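PDB 3ZED: RNA-directed RNA polymerase from Infectious pancreatic necrosis virus, which catalyses RNA-templated RNA synthesis from ribonucleoside 5'-triphosphates to replicate the viral genome, and probably occurs both free and covalently attached to the genomic RNA. Local coordinates for residues W223-T228 / S236-V241; T411-Q416 / L778-T783; L561-I566 / P576-E581. All coordinates share one frame; numbering follows the deposited sequence.

In the fold
From the N terminus, the chain first closes a short loop at interaction 1, where 223-228 and 236-241 form a small antiparallel pair near the surface of the palm-family region. The longest closure follows: interaction 2 brings the start of helix 412-426 against the start of helix 781-789, so that the C-terminal region returns to the palm after more than 360 residues. Interaction 3 opens and closes within that span, in the thumb-family region, as a hairpin between strands 563-568 and 573-578. No closures cross. The centre of interaction 3 lies about 39 Å from the centres of both other contacts, across the middle of the chain.

Interaction 1: residues W223-T228 / S236-V241; sequences WLINYT and SYLPHV
Leu-224 lies against Tyr-237 and Leu-238 where the chain leaves a 3-10 turn and enters a short strand. CB rests on the branch point of Leu-238, with CG of Leu-238 4.0 Å from CB of Leu-224. The next atom, CG of Leu-224, meets CB of Tyr-237 at 4.1 Å, the two side chains crossing at about a right angle. At the tip, CD2 of Leu-224 reaches the backbone of Tyr-237, 3.8 Å from its O. Met-334 of helix 326-340 also touches this leucine, which is buried although the contact as a whole lies near the surface.

The carbonyl of Leu-224 supplies the polar link. Its O accepts from Tyr-237 N at 3.0 Å in a nearly straight bond (169° at the hydrogen), the donor tilted out of the carbonyl plane. The same O sits at the edge of the Tyr-237 ring, in its plane and 3.5 Å from CD2 of Tyr-237. It also receives a longer CA-H...O contact from Ser-236.

Ile-225 and Ser-236 form the antiparallel non-hydrogen-bonded pair, with both side chains on one face. CG1 of Ile-225 lies beside the backbone N, anti to the carbonyl carbon (chi1 -59°), and from there touches two neighbours: Leu-238 CD1 at 3.9 Å and Ser-236 OG at 4.0 Å. Leu-264 of helix 260-278 packs on both Ile-225 and Leu-238, tying this apolar patch to the helix. Backbone hydrogen bonding between Asn-226 and Lys-235 continues the pairing toward the turn. Together these bonds make the two-stranded antiparallel sheet of 225-226 and 235-236, a small beta hairpin whose outgoing arm leaves extended through Leu-238 and Pro-239.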
ATOM      1  N   TRP B 223      -7.743  14.165 -20.765  1.00 64.36           N
ATOM      2  CA  TRP B 223      -6.851  14.987 -21.578  1.00 65.63           C
ATOM      3  C   TRP B 223      -5.388  14.469 -21.529  1.00 67.82           C
ATOM      4  O   TRP B 223      -4.538  14.967 -22.266  1.00 68.93           O
ATOM      5  CB  TRP B 223      -6.931  16.453 -21.134  1.00 65.13           C
ATOM      6  CG  TRP B 223      -8.180  17.157 -21.565  1.00 68.31           C
ATOM      7  CD1 TRP B 223      -9.467  16.769 -21.332  1.00 71.67           C
ATOM      8  CD2 TRP B 223      -8.257  18.418 -22.246  1.00 70.26           C
ATOM      9  NE1 TRP B 223     -10.344  17.701 -21.846  1.00 73.50           N
ATOM     10  CE2 TRP B 223      -9.627  18.741 -22.380  1.00 76.11           C
ATOM     11  CE3 TRP B 223      -7.297  19.326 -22.726  1.00 72.65           C
ATOM     12  CZ2 TRP B 223     -10.064  19.913 -23.024  1.00 78.00           C
ATOM     13  CZ3 TRP B 223      -7.728  20.486 -23.362  1.00 76.84           C
ATOM     14  CH2 TRP B 223      -9.095  20.771 -23.506  1.00 78.79           C
ATOM     15  N   LEU B 224      -5.102  13.486 -20.664  1.00 61.28           N
ATOM     16  CA  LEU B 224      -3.776  12.878 -20.542  1.00 59.10           C
ATOM     17  C   LEU B 224      -3.625  11.710 -21.557  1.00 63.23           C
ATOM     18  O   LEU B 224      -2.548  11.109 -21.668  1.00 61.84           O
ATOM     19  CB  LEU B 224      -3.538  12.413 -19.090  1.00 56.51           C
ATOM     20  CG  LEU B 224      -2.808  13.402 -18.155  1.00 59.33           C
ATOM     21  CD1 LEU B 224      -3.601  14.713 -17.956  1.00 59.62           C
ATOM     22  CD2 LEU B 224      -2.487  12.749 -16.822  1.00 57.95           C
ATOM     23  N   ILE B 225      -4.707  11.431 -22.324  1.00 60.26           N
ATOM     24  CA  ILE B 225      -4.721  10.419 -23.369  1.00 59.96           C
ATOM     25  C   ILE B 225      -4.434  11.115 -24.682  1.00 67.39           C
ATOM     26  O   ILE B 225      -5.167  12.011 -25.108  1.00 67.79           O
ATOM     27  CB  ILE B 225      -6.025   9.568 -23.456  1.00 62.36           C
ATOM     28  CG1 ILE B 225      -6.315   8.805 -22.156  1.00 59.68           C
ATOM     29  CG2 ILE B 225      -5.943   8.591 -24.657  1.00 63.69           C
ATOM     30  CD1 ILE B 225      -7.769   8.540 -21.961  1.00 60.21           C
ATOM     31  N   ASN B 226      -3.369  10.688 -25.322  1.00 66.89           N
ATOM     32  CA  ASN B 226      -2.974  11.202 -26.613  1.00 69.82           C
ATOM     33  C   ASN B 226      -3.156  10.059 -27.612  1.00 76.65           C
ATOM     34  O   ASN B 226      -2.263   9.219 -27.732  1.00 75.70           O
ATOM     35  CB  ASN B 226      -1.527  11.739 -26.533  1.00 70.97           C
ATOM     36  CG  ASN B 226      -0.886  12.177 -27.838  1.00 94.24           C
ATOM     37  OD1 ASN B 226      -1.538  12.362 -28.888  1.00 84.44           O
ATOM     38  ND2 ASN B 226       0.426  12.371 -27.780  1.00 85.17           N
ATOM     39  N   TYR B 227      -4.350   9.979 -28.259  1.00 76.58           N
ATOM     40  CA  TYR B 227      -4.650   8.919 -29.229  1.00 78.89           C
ATOM     41  C   TYR B 227      -5.048   9.479 -30.600  1.00 88.13           C
ATOM     42  O   TYR B 227      -5.890  10.375 -30.690  1.00 89.42           O
ATOM     43  CB  TYR B 227      -5.755   7.962 -28.716  1.00 79.85           C
ATOM     44  CG  TYR B 227      -5.897   6.693 -29.539  1.00 82.33           C
ATOM     45  CD1 TYR B 227      -5.056   5.605 -29.331  1.00 82.97           C
ATOM     46  CD2 TYR B 227      -6.847   6.598 -30.556  1.00 85.14           C
ATOM     47  CE1 TYR B 227      -5.156   4.450 -30.108  1.00 84.07           C
ATOM     48  CE2 TYR B 227      -6.957   5.448 -31.339  1.00 86.50           C
ATOM     49  CZ  TYR B 227      -6.113   4.372 -31.105  1.00 92.40           C
ATOM     50  OH  TYR B 227      -6.211   3.227 -31.856  1.00 93.71           O
ATOM     51  N   THR B 228      -4.439   8.925 -31.663  1.00 87.20           N
ATOM     52  CA  THR B 228      -4.719   9.236 -33.085  1.00 90.61           C
ATOM     53  C   THR B 228      -4.672   7.956 -33.932  1.00 97.79           C
ATOM     54  O   THR B 228      -5.371   7.855 -34.936  1.00100.24           O
ATOM     55  CB  THR B 228      -3.729  10.268 -33.684  1.00 92.07           C
ATOM     56  OG1 THR B 228      -2.390   9.780 -33.570  1.00 87.48           O
ATOM     57  CG2 THR B 228      -3.848  11.650 -33.061  1.00 87.12           C
ATOM     58  N   SER B 236      -0.553   7.418 -23.225  1.00 57.85           N
ATOM     59  CA  SER B 236      -1.398   7.746 -22.079  1.00 55.81           C
ATOM     60  C   SER B 236      -0.472   8.083 -20.942  1.00 56.45           C
ATOM     61  O   SER B 236       0.430   7.300 -20.660  1.00 54.05           O
ATOM     62  CB  SER B 236      -2.335   6.595 -21.716  1.00 58.18           C
ATOM     63  OG  SER B 236      -3.163   6.933 -20.613  1.00 65.21           O
ATOM     64  N   TYR B 237      -0.648   9.272 -20.333  1.00 53.56           N
ATOM     65  CA  TYR B 237       0.146   9.751 -19.193  1.00 52.33           C
ATOM     66  C   TYR B 237      -0.569   9.446 -17.859  1.00 54.60           C
ATOM     67  O   TYR B 237      -0.076   9.820 -16.794  1.00 53.01           O
ATOM     68  CB  TYR B 237       0.434  11.255 -19.314  1.00 55.07           C
ATOM     69  CG  TYR B 237       1.338  11.597 -20.472  1.00 58.94           C
ATOM     70  CD1 TYR B 237       2.723  11.596 -20.323  1.00 60.87           C
ATOM     71  CD2 TYR B 237       0.813  11.900 -21.729  1.00 60.89           C
ATOM     72  CE1 TYR B 237       3.564  11.914 -21.389  1.00 61.82           C
ATOM     73  CE2 TYR B 237       1.644  12.187 -22.809  1.00 62.80           C
ATOM     74  CZ  TYR B 237       3.017  12.211 -22.631  1.00 68.64           C
ATOM     75  OH  TYR B 237       3.830  12.531 -23.689  1.00 69.57           O
ATOM     76  N   LEU B 238      -1.736   8.774 -17.925  1.00 51.51           N
ATOM     77  CA  LEU B 238      -2.509   8.366 -16.747  1.00 50.20           C
ATOM     78  C   LEU B 238      -1.798   7.237 -16.033  1.00 56.07           C
ATOM     79  O   LEU B 238      -1.070   6.486 -16.694  1.00 56.58           O
ATOM     80  CB  LEU B 238      -3.927   7.896 -17.140  1.00 50.41           C
ATOM     81  CG  LEU B 238      -4.913   8.933 -17.671  1.00 56.49           C
ATOM     82  CD1 LEU B 238      -6.091   8.246 -18.324  1.00 57.08           C
ATOM     83  CD2 LEU B 238      -5.400   9.864 -16.551  1.00 59.27           C
ATOM     84  N   PRO B 239      -2.011   7.044 -14.705  1.00 52.62           N
ATOM     85  CA  PRO B 239      -1.359   5.910 -14.025  1.00 50.64           C
ATOM     86  C   PRO B 239      -1.912   4.555 -14.484  1.00 56.72           C
ATOM     87  O   PRO B 239      -3.052   4.473 -14.939  1.00 56.41           O
ATOM     88  CB  PRO B 239      -1.688   6.155 -12.540  1.00 50.70           C
ATOM     89  CG  PRO B 239      -2.140   7.574 -12.456  1.00 55.89           C
ATOM     90  CD  PRO B 239      -2.820   7.844 -13.755  1.00 52.95           C
ATOM     91  N   HIS B 240      -1.100   3.497 -14.362  1.00 55.71           N
ATOM     92  CA  HIS B 240      -1.521   2.128 -14.641  1.00 57.70           C
ATOM     93  C   HIS B 240      -2.588   1.714 -13.617  1.00 58.33           C
ATOM     94  O   HIS B 240      -2.481   2.076 -12.439  1.00 55.44           O
ATOM     95  CB  HIS B 240      -0.304   1.174 -14.575  1.00 59.84           C
ATOM     96  CG  HIS B 240      -0.652  -0.284 -14.474  1.00 64.63           C
ATOM     97  ND1 HIS B 240      -0.926  -1.046 -15.607  1.00 68.25           N
ATOM     98  CD2 HIS B 240      -0.765  -1.076 -13.378  1.00 66.30           C
ATOM     99  CE1 HIS B 240      -1.190  -2.267 -15.161  1.00 67.40           C
ATOM    100  NE2 HIS B 240      -1.102  -2.334 -13.828  1.00 66.50           N
ATOM    101  N   VAL B 241      -3.630   1.005 -14.074  1.00 55.21           N
ATOM    102  CA  VAL B 241      -4.672   0.490 -13.183  1.00 55.49           C
ATOM    103  C   VAL B 241      -4.757  -1.043 -13.357  1.00 60.49           C
ATOM    104  O   VAL B 241      -4.342  -1.571 -14.399  1.00 60.36           O
ATOM    105  CB  VAL B 241      -6.066   1.168 -13.335  1.00 60.95           C
ATOM    106  CG1 VAL B 241      -6.028   2.648 -12.963  1.00 61.08           C
ATOM    107  CG2 VAL B 241      -6.649   0.969 -14.726  1.00 62.42           C
TER

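Interaction 2: residues T411-Q416 / L778-T783; sequences TPQHMQ and LKSSLT
Two helix N termini meet here: Leu-782, in the first turn of helix 781-789, sets its side chain against Pro-412, Gln-413 and Gln-416 in the opening turns of helix 412-426. Leu-782 CD1 is the common point of contact. It lies 3.7 Å from CB of Pro-412 and 3.6 Å from CD of Gln-416, while NE2 of Gln-413 comes within 3.7 Å of the same methyl. Gln-413 bends at chi2 (75°), which brings its amide alongside the leucine, the two side chains running past each other in opposite directions. Gln-416 instead sends CG anti to its backbone N (chi1 -169°) and continues extended, which lays its amide against both CD1 and CG of Leu-782.

At the far end of Gln-416 the contact turns polar. NE2 of Gln-416 donates to a water at 2.7 Å, and that water lies 2.8 Å from OG of Ser-781, to which it is also hydrogen-bonded. Both groups have direct partners on helix 438-452: Gln-416 NE2 bonds to Met-445 O, and Ser-781 OG to Asn-446 ND2. Pro-449 of that helix also packs on Leu-782, so helix 438-452 holds both sides of the contact.

Each helix start is capped. Thr-411 OG1 accepts from His-414 N at 3.2 Å, and His-414 ND1 accepts from Thr-411 N at 3.0 Å. Ser-780 OG, the other N-cap, accepts weak bonds from Leu-782 N and Thr-783 N. The reciprocal bonds of Thr-411 and His-414 are those of a capping box, at the palm helix on which the C-terminal region docks.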
ATOM      1  N   THR B 411      -5.454  10.576  10.338  1.00 45.29           N
ATOM      2  CA  THR B 411      -6.401  11.682  10.334  1.00 46.19           C
ATOM      3  C   THR B 411      -6.386  12.283   8.918  1.00 52.10           C
ATOM      4  O   THR B 411      -5.350  12.175   8.243  1.00 50.85           O
ATOM      5  CB  THR B 411      -6.073  12.767  11.387  1.00 49.00           C
ATOM      6  OG1 THR B 411      -4.887  13.456  10.989  1.00 41.51           O
ATOM      7  CG2 THR B 411      -5.961  12.220  12.812  1.00 49.09           C
ATOM      8  N   PRO B 412      -7.455  12.991   8.457  1.00 49.24           N
ATOM      9  CA  PRO B 412      -7.373  13.642   7.136  1.00 49.12           C
ATOM     10  C   PRO B 412      -6.160  14.587   7.056  1.00 50.54           C
ATOM     11  O   PRO B 412      -5.555  14.711   5.992  1.00 50.01           O
ATOM     12  CB  PRO B 412      -8.704  14.393   7.032  1.00 52.62           C
ATOM     13  CG  PRO B 412      -9.642  13.608   7.933  1.00 57.81           C
ATOM     14  CD  PRO B 412      -8.769  13.224   9.094  1.00 52.10           C
ATOM     15  N   GLN B 413      -5.748  15.160   8.213  1.00 46.18           N
ATOM     16  CA  GLN B 413      -4.616  16.079   8.358  1.00 46.65           C
ATOM     17  C   GLN B 413      -3.270  15.400   8.100  1.00 49.69           C
ATOM     18  O   GLN B 413      -2.358  16.068   7.621  1.00 51.79           O
ATOM     19  CB  GLN B 413      -4.625  16.766   9.735  1.00 49.15           C
ATOM     20  CG  GLN B 413      -5.728  17.867   9.857  1.00 50.81           C
ATOM     21  CD  GLN B 413      -7.138  17.302  10.020  1.00 60.18           C
ATOM     22  OE1 GLN B 413      -7.339  16.162  10.477  1.00 51.62           O
ATOM     23  NE2 GLN B 413      -8.145  18.059   9.611  1.00 50.49           N
ATOM     24  N   HIS B 414      -3.142  14.091   8.380  1.00 43.50           N
ATOM     25  CA  HIS B 414      -1.922  13.339   8.047  1.00 41.56           C
ATOM     26  C   HIS B 414      -1.771  13.271   6.525  1.00 44.88           C
ATOM     27  O   HIS B 414      -0.687  13.532   6.002  1.00 44.78           O
ATOM     28  CB  HIS B 414      -1.956  11.922   8.625  1.00 39.91           C
ATOM     29  CG  HIS B 414      -1.681  11.846  10.087  1.00 42.80           C
ATOM     30  ND1 HIS B 414      -2.704  11.635  10.994  1.00 44.80           N
ATOM     31  CD2 HIS B 414      -0.503  11.919  10.755  1.00 43.58           C
ATOM     32  CE1 HIS B 414      -2.122  11.595  12.188  1.00 44.14           C
ATOM     33  NE2 HIS B 414      -0.797  11.757  12.095  1.00 44.07           N
ATOM     34  N   MET B 415      -2.876  12.955   5.812  1.00 39.88           N
ATOM     35  CA  MET B 415      -2.846  12.881   4.350  1.00 39.35           C
ATOM     36  C   MET B 415      -2.616  14.265   3.742  1.00 45.72           C
ATOM     37  O   MET B 415      -1.919  14.378   2.737  1.00 45.57           O
ATOM     38  CB  MET B 415      -4.132  12.254   3.799  1.00 40.44           C
ATOM     39  CG  MET B 415      -4.125  12.143   2.297  1.00 41.99           C
ATOM     40  SD  MET B 415      -5.370  11.011   1.716  1.00 44.99           S
ATOM     41  CE  MET B 415      -5.282  11.367  -0.014  1.00 41.89           C
ATOM     42  N   GLN B 416      -3.196  15.312   4.362  1.00 43.41           N
ATOM     43  CA  GLN B 416      -3.022  16.685   3.915  1.00 43.86           C
ATOM     44  C   GLN B 416      -1.533  17.087   3.984  1.00 47.53           C
ATOM     45  O   GLN B 416      -1.045  17.739   3.064  1.00 45.97           O
ATOM     46  CB  GLN B 416      -3.883  17.621   4.757  1.00 45.60           C
ATOM     47  CG  GLN B 416      -3.957  19.033   4.190  1.00 47.47           C
ATOM     48  CD  GLN B 416      -4.907  19.860   4.985  1.00 56.27           C
ATOM     49  OE1 GLN B 416      -4.757  20.016   6.200  1.00 49.00           O
ATOM     50  NE2 GLN B 416      -5.908  20.397   4.317  1.00 44.23           N
ATOM     51  N   LEU B 778     -10.813  31.207   9.318  1.00 73.30           N
ATOM     52  CA  LEU B 778     -10.094  29.981   9.682  1.00 70.36           C
ATOM     53  C   LEU B 778     -11.046  28.824  10.036  1.00 71.74           C
ATOM     54  O   LEU B 778     -11.684  28.824  11.086  1.00 71.95           O
ATOM     55  CB  LEU B 778      -9.126  30.237  10.860  1.00 70.72           C
ATOM     56  CG  LEU B 778      -8.072  31.354  10.742  1.00 76.86           C
ATOM     57  CD1 LEU B 778      -7.190  31.371  11.974  1.00 77.17           C
ATOM     58  CD2 LEU B 778      -7.197  31.189   9.499  1.00 79.09           C
ATOM     59  N   LYS B 779     -11.117  27.830   9.150  1.00 65.45           N
ATOM     60  CA  LYS B 779     -11.923  26.614   9.287  1.00 63.29           C
ATOM     61  C   LYS B 779     -11.354  25.579   8.348  1.00 65.40           C
ATOM     62  O   LYS B 779     -11.040  25.921   7.204  1.00 66.64           O
ATOM     63  CB  LYS B 779     -13.398  26.890   8.967  1.00 67.58           C
ATOM     64  N   SER B 780     -11.185  24.331   8.803  1.00 57.43           N
ATOM     65  CA  SER B 780     -10.628  23.299   7.925  1.00 54.98           C
ATOM     66  C   SER B 780     -11.598  22.922   6.796  1.00 57.96           C
ATOM     67  O   SER B 780     -12.721  22.472   7.041  1.00 57.40           O
ATOM     68  CB  SER B 780     -10.250  22.050   8.721  1.00 55.76           C
ATOM     69  OG  SER B 780      -9.977  20.948   7.873  1.00 62.16           O
ATOM     70  N   SER B 781     -11.136  23.079   5.561  1.00 54.33           N
ATOM     71  CA  SER B 781     -11.855  22.661   4.363  1.00 54.54           C
ATOM     72  C   SER B 781     -12.133  21.130   4.436  1.00 58.04           C
ATOM     73  O   SER B 781     -13.155  20.669   3.929  1.00 58.43           O
ATOM     74  CB  SER B 781     -11.029  22.999   3.127  1.00 58.45           C
ATOM     75  OG  SER B 781      -9.775  22.328   3.161  1.00 65.18           O
ATOM     76  N   LEU B 782     -11.233  20.360   5.107  1.00 53.17           N
ATOM     77  CA  LEU B 782     -11.377  18.913   5.298  1.00 51.83           C
ATOM     78  C   LEU B 782     -12.663  18.585   6.089  1.00 57.87           C
ATOM     79  O   LEU B 782     -13.383  17.652   5.725  1.00 57.86           O
ATOM     80  CB  LEU B 782     -10.134  18.295   5.967  1.00 50.01           C
ATOM     81  CG  LEU B 782      -8.777  18.534   5.275  1.00 53.25           C
ATOM     82  CD1 LEU B 782      -7.652  17.778   5.979  1.00 52.36           C
ATOM     83  CD2 LEU B 782      -8.821  18.169   3.803  1.00 53.32           C
ATOM     84  N   THR B 783     -12.990  19.400   7.106  1.00 55.44           N
ATOM     85  CA  THR B 783     -14.223  19.272   7.890  1.00 56.10           C
ATOM     86  C   THR B 783     -15.430  19.680   7.021  1.00 62.61           C
ATOM     87  O   THR B 783     -16.456  18.996   7.043  1.00 63.09           O
ATOM     88  CB  THR B 783     -14.130  20.107   9.168  1.00 60.80           C
ATOM     89  OG1 THR B 783     -13.060  19.586   9.959  1.00 55.67           O
ATOM     90  CG2 THR B 783     -15.436  20.105   9.975  1.00 59.25           C
TER
HETATM   91  O   HOH W   1      -8.014  21.853   5.225  1.00 41.19           O

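Interaction 3: residues L561-I566 / P576-E581; sequences LGWSAI and PVLENE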
ATOM      1  N   LEU B 561      10.378  -6.858   6.368  1.00 34.13           N
ATOM      2  CA  LEU B 561       9.317  -6.942   5.355  1.00 34.11           C
ATOM      3  C   LEU B 561       9.006  -8.430   5.032  1.00 37.16           C
ATOM      4  O   LEU B 561       8.727  -8.775   3.889  1.00 35.33           O
ATOM      5  CB  LEU B 561       9.645  -6.124   4.072  1.00 34.08           C
ATOM      6  CG  LEU B 561      10.116  -4.666   4.284  1.00 40.10           C
ATOM      7  CD1 LEU B 561      10.345  -3.966   2.969  1.00 39.68           C
ATOM      8  CD2 LEU B 561       9.123  -3.878   5.119  1.00 44.52           C
ATOM      9  N   GLY B 562       9.058  -9.278   6.071  1.00 36.32           N
ATOM     10  CA  GLY B 562       8.787 -10.711   5.973  1.00 35.49           C
ATOM     11  C   GLY B 562       9.966 -11.605   5.659  1.00 37.88           C
ATOM     12  O   GLY B 562       9.779 -12.802   5.450  1.00 37.79           O
ATOM     13  N   TRP B 563      11.180 -11.063   5.635  1.00 34.89           N
ATOM     14  CA  TRP B 563      12.370 -11.854   5.302  1.00 34.20           C
ATOM     15  C   TRP B 563      13.374 -11.976   6.453  1.00 36.67           C
ATOM     16  O   TRP B 563      13.616 -11.020   7.188  1.00 35.55           O
ATOM     17  CB  TRP B 563      13.111 -11.239   4.088  1.00 32.74           C
ATOM     18  CG  TRP B 563      12.247 -11.052   2.885  1.00 32.70           C
ATOM     19  CD1 TRP B 563      11.605  -9.903   2.505  1.00 35.38           C
ATOM     20  CD2 TRP B 563      11.853 -12.064   1.948  1.00 32.09           C
ATOM     21  NE1 TRP B 563      10.859 -10.128   1.369  1.00 33.85           N
ATOM     22  CE2 TRP B 563      10.975 -11.454   1.015  1.00 35.80           C
ATOM     23  CE3 TRP B 563      12.172 -13.431   1.791  1.00 32.46           C
ATOM     24  CZ2 TRP B 563      10.423 -12.160  -0.066  1.00 34.15           C
ATOM     25  CZ3 TRP B 563      11.634 -14.121   0.715  1.00 34.05           C
ATOM     26  CH2 TRP B 563      10.758 -13.494  -0.190  1.00 34.76           C
ATOM     27  N   SER B 564      13.975 -13.163   6.562  1.00 32.22           N
ATOM     28  CA  SER B 564      15.091 -13.495   7.457  1.00 31.62           C
ATOM     29  C   SER B 564      16.351 -13.578   6.611  1.00 32.85           C
ATOM     30  O   SER B 564      16.259 -13.686   5.374  1.00 30.95           O
ATOM     31  CB  SER B 564      14.859 -14.823   8.177  1.00 35.48           C
ATOM     32  OG  SER B 564      13.730 -14.778   9.021  1.00 46.56           O
ATOM     33  N   ALA B 565      17.519 -13.535   7.257  1.00 30.82           N
ATOM     34  CA  ALA B 565      18.807 -13.602   6.560  1.00 30.80           C
ATOM     35  C   ALA B 565      19.537 -14.886   6.950  1.00 35.88           C
ATOM     36  O   ALA B 565      19.599 -15.246   8.130  1.00 34.19           O
ATOM     37  CB  ALA B 565      19.648 -12.388   6.908  1.00 31.74           C
ATOM     38  N   ILE B 566      20.076 -15.571   5.956  1.00 32.49           N
ATOM     39  CA  ILE B 566      20.823 -16.805   6.141  1.00 33.03           C
ATOM     40  C   ILE B 566      22.181 -16.549   5.473  1.00 36.44           C
ATOM     41  O   ILE B 566      22.221 -15.857   4.462  1.00 33.78           O
ATOM     42  CB  ILE B 566      19.960 -17.968   5.534  1.00 36.73           C
ATOM     43  CG1 ILE B 566      19.076 -18.662   6.600  1.00 39.34           C
ATOM     44  CG2 ILE B 566      20.665 -18.941   4.588  1.00 37.16           C
ATOM     45  CD1 ILE B 566      19.790 -19.512   7.678  1.00 54.81           C
ATOM     46  N   PRO B 576      18.223 -13.785   1.479  1.00 33.34           N
ATOM     47  CA  PRO B 576      16.953 -13.847   2.198  1.00 31.90           C
ATOM     48  C   PRO B 576      16.289 -15.221   2.143  1.00 35.44           C
ATOM     49  O   PRO B 576      16.389 -15.954   1.157  1.00 34.53           O
ATOM     50  CB  PRO B 576      16.090 -12.826   1.465  1.00 32.23           C
ATOM     51  CG  PRO B 576      16.585 -12.869   0.048  1.00 35.59           C
ATOM     52  CD  PRO B 576      18.052 -13.203   0.126  1.00 32.69           C
ATOM     53  N   VAL B 577      15.563 -15.528   3.206  1.00 31.39           N
ATOM     54  CA  VAL B 577      14.668 -16.666   3.305  1.00 30.78           C
ATOM     55  C   VAL B 577      13.379 -16.121   3.927  1.00 33.38           C
ATOM     56  O   VAL B 577      13.418 -15.315   4.897  1.00 29.76           O
ATOM     57  CB  VAL B 577      15.199 -17.942   4.030  1.00 34.02           C
ATOM     58  CG1 VAL B 577      16.379 -18.552   3.294  1.00 33.08           C
ATOM     59  CG2 VAL B 577      15.508 -17.704   5.515  1.00 33.59           C
ATOM     60  N   LEU B 578      12.245 -16.532   3.364  1.00 30.64           N
ATOM     61  CA  LEU B 578      10.960 -16.077   3.882  1.00 30.82           C
ATOM     62  C   LEU B 578      10.849 -16.438   5.348  1.00 35.98           C
ATOM     63  O   LEU B 578      11.208 -17.569   5.697  1.00 37.25           O
ATOM     64  CB  LEU B 578       9.805 -16.717   3.079  1.00 30.37           C
ATOM     65  CG  LEU B 578       8.416 -16.170   3.397  1.00 32.73           C
ATOM     66  CD1 LEU B 578       8.296 -14.676   2.998  1.00 31.76           C
ATOM     67  CD2 LEU B 578       7.372 -16.972   2.690  1.00 33.58           C
ATOM     68  N   GLU B 579      10.389 -15.488   6.204  1.00 33.72           N
ATOM     69  CA  GLU B 579      10.187 -15.731   7.633  0.53 34.05           C
ATOM     70  C   GLU B 579       9.427 -17.047   7.806  1.00 35.66           C
ATOM     71  O   GLU B 579       8.448 -17.270   7.092  1.00 34.02           O
ATOM     72  CB  GLU B 579       9.426 -14.561   8.279  0.53 35.75           C
ATOM     73  CG  GLU B 579       9.836 -14.298   9.722  0.53 50.98           C
ATOM     74  CD  GLU B 579      11.231 -13.737   9.927  0.53 69.59           C
ATOM     75  OE1 GLU B 579      11.808 -13.193   8.960  0.53 66.78           O
ATOM     76  OE2 GLU B 579      11.772 -13.879  11.044  0.53 70.19           O
ATOM     77  N   ASN B 580       9.918 -17.939   8.682  1.00 32.85           N
ATOM     78  CA  ASN B 580       9.375 -19.287   8.910  1.00 33.64           C
ATOM     79  C   ASN B 580       7.831 -19.374   9.016  1.00 37.60           C
ATOM     80  O   ASN B 580       7.235 -20.202   8.318  1.00 34.90           O
ATOM     81  CB  ASN B 580      10.006 -19.959  10.127  1.00 32.51           C
ATOM     82  CG  ASN B 580       9.531 -21.394  10.312  1.00 48.47           C
ATOM     83  OD1 ASN B 580       9.682 -22.245   9.440  1.00 36.71           O
ATOM     84  ND2 ASN B 580       8.822 -21.659  11.387  1.00 39.37           N
ATOM     85  N   GLU B 581       7.200 -18.547   9.855  1.00 36.05           N
ATOM     86  CA  GLU B 581       5.739 -18.568  10.060  1.00 36.44           C
ATOM     87  C   GLU B 581       4.974 -18.302   8.750  1.00 39.80           C
ATOM     88  O   GLU B 581       3.981 -18.969   8.481  1.00 41.07           O
ATOM     89  CB  GLU B 581       5.341 -17.543  11.129  1.00 38.13           C
ATOM     90  CG  GLU B 581       4.041 -17.863  11.851  1.00 54.13           C
ATOM     91  CD  GLU B 581       3.731 -16.912  12.999  1.00 85.73           C
ATOM     92  OE1 GLU B 581       3.315 -15.760  12.728  1.00 77.93           O
ATOM     93  OE2 GLU B 581       3.925 -17.314  14.170  1.00 86.98           O
TER
HETATM   94  O   HOH W   2      12.607 -17.296   9.792  1.00 45.63           O
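Trp-563 has CD1 of Leu-578 over one face, a CH-pi contact 4.1 Å from the centroid of its six-membered ring and 12° off that ring's normal. CE3 of Trp-563 also approaches Leu-578 N, and CB of Pro-576 meets CE3 obliquely at 4.0 Å. Phe-361 adds an edge-to-face ring contact, and Met-365 of helix 364-377 packs on the indole.

Ser-564 and Val-577 are the hydrogen-bonded antiparallel pair: Ser-564 N donates to Val-577 O at 2.8 Å, and Val-577 N returns a bond to Ser-564 O at 2.9 Å. CG2 of Val-577 touches CG1 of Ile-566 at 3.9 Å. Beyond the strand, Glu-579 N donates to Gly-562 O at 2.9 Å, almost straight (171°).

Glu-579, the N-cap residue of helix 580-588, bends at chi2 (69°) toward Ser-564. OG of Ser-564 donates to its OE1, but that distance is doubtfully short and belongs to one of two conformers. A water donates to Ser-564 OG and accepts from Asn-580 N at 3.0 Å. In this conformer Arg-519, salt-bridged to OE2 of Glu-579, would favour a charged carboxylate, whereas nearby Glu-557 and Asp-559 would oppose it, leaving the balance open.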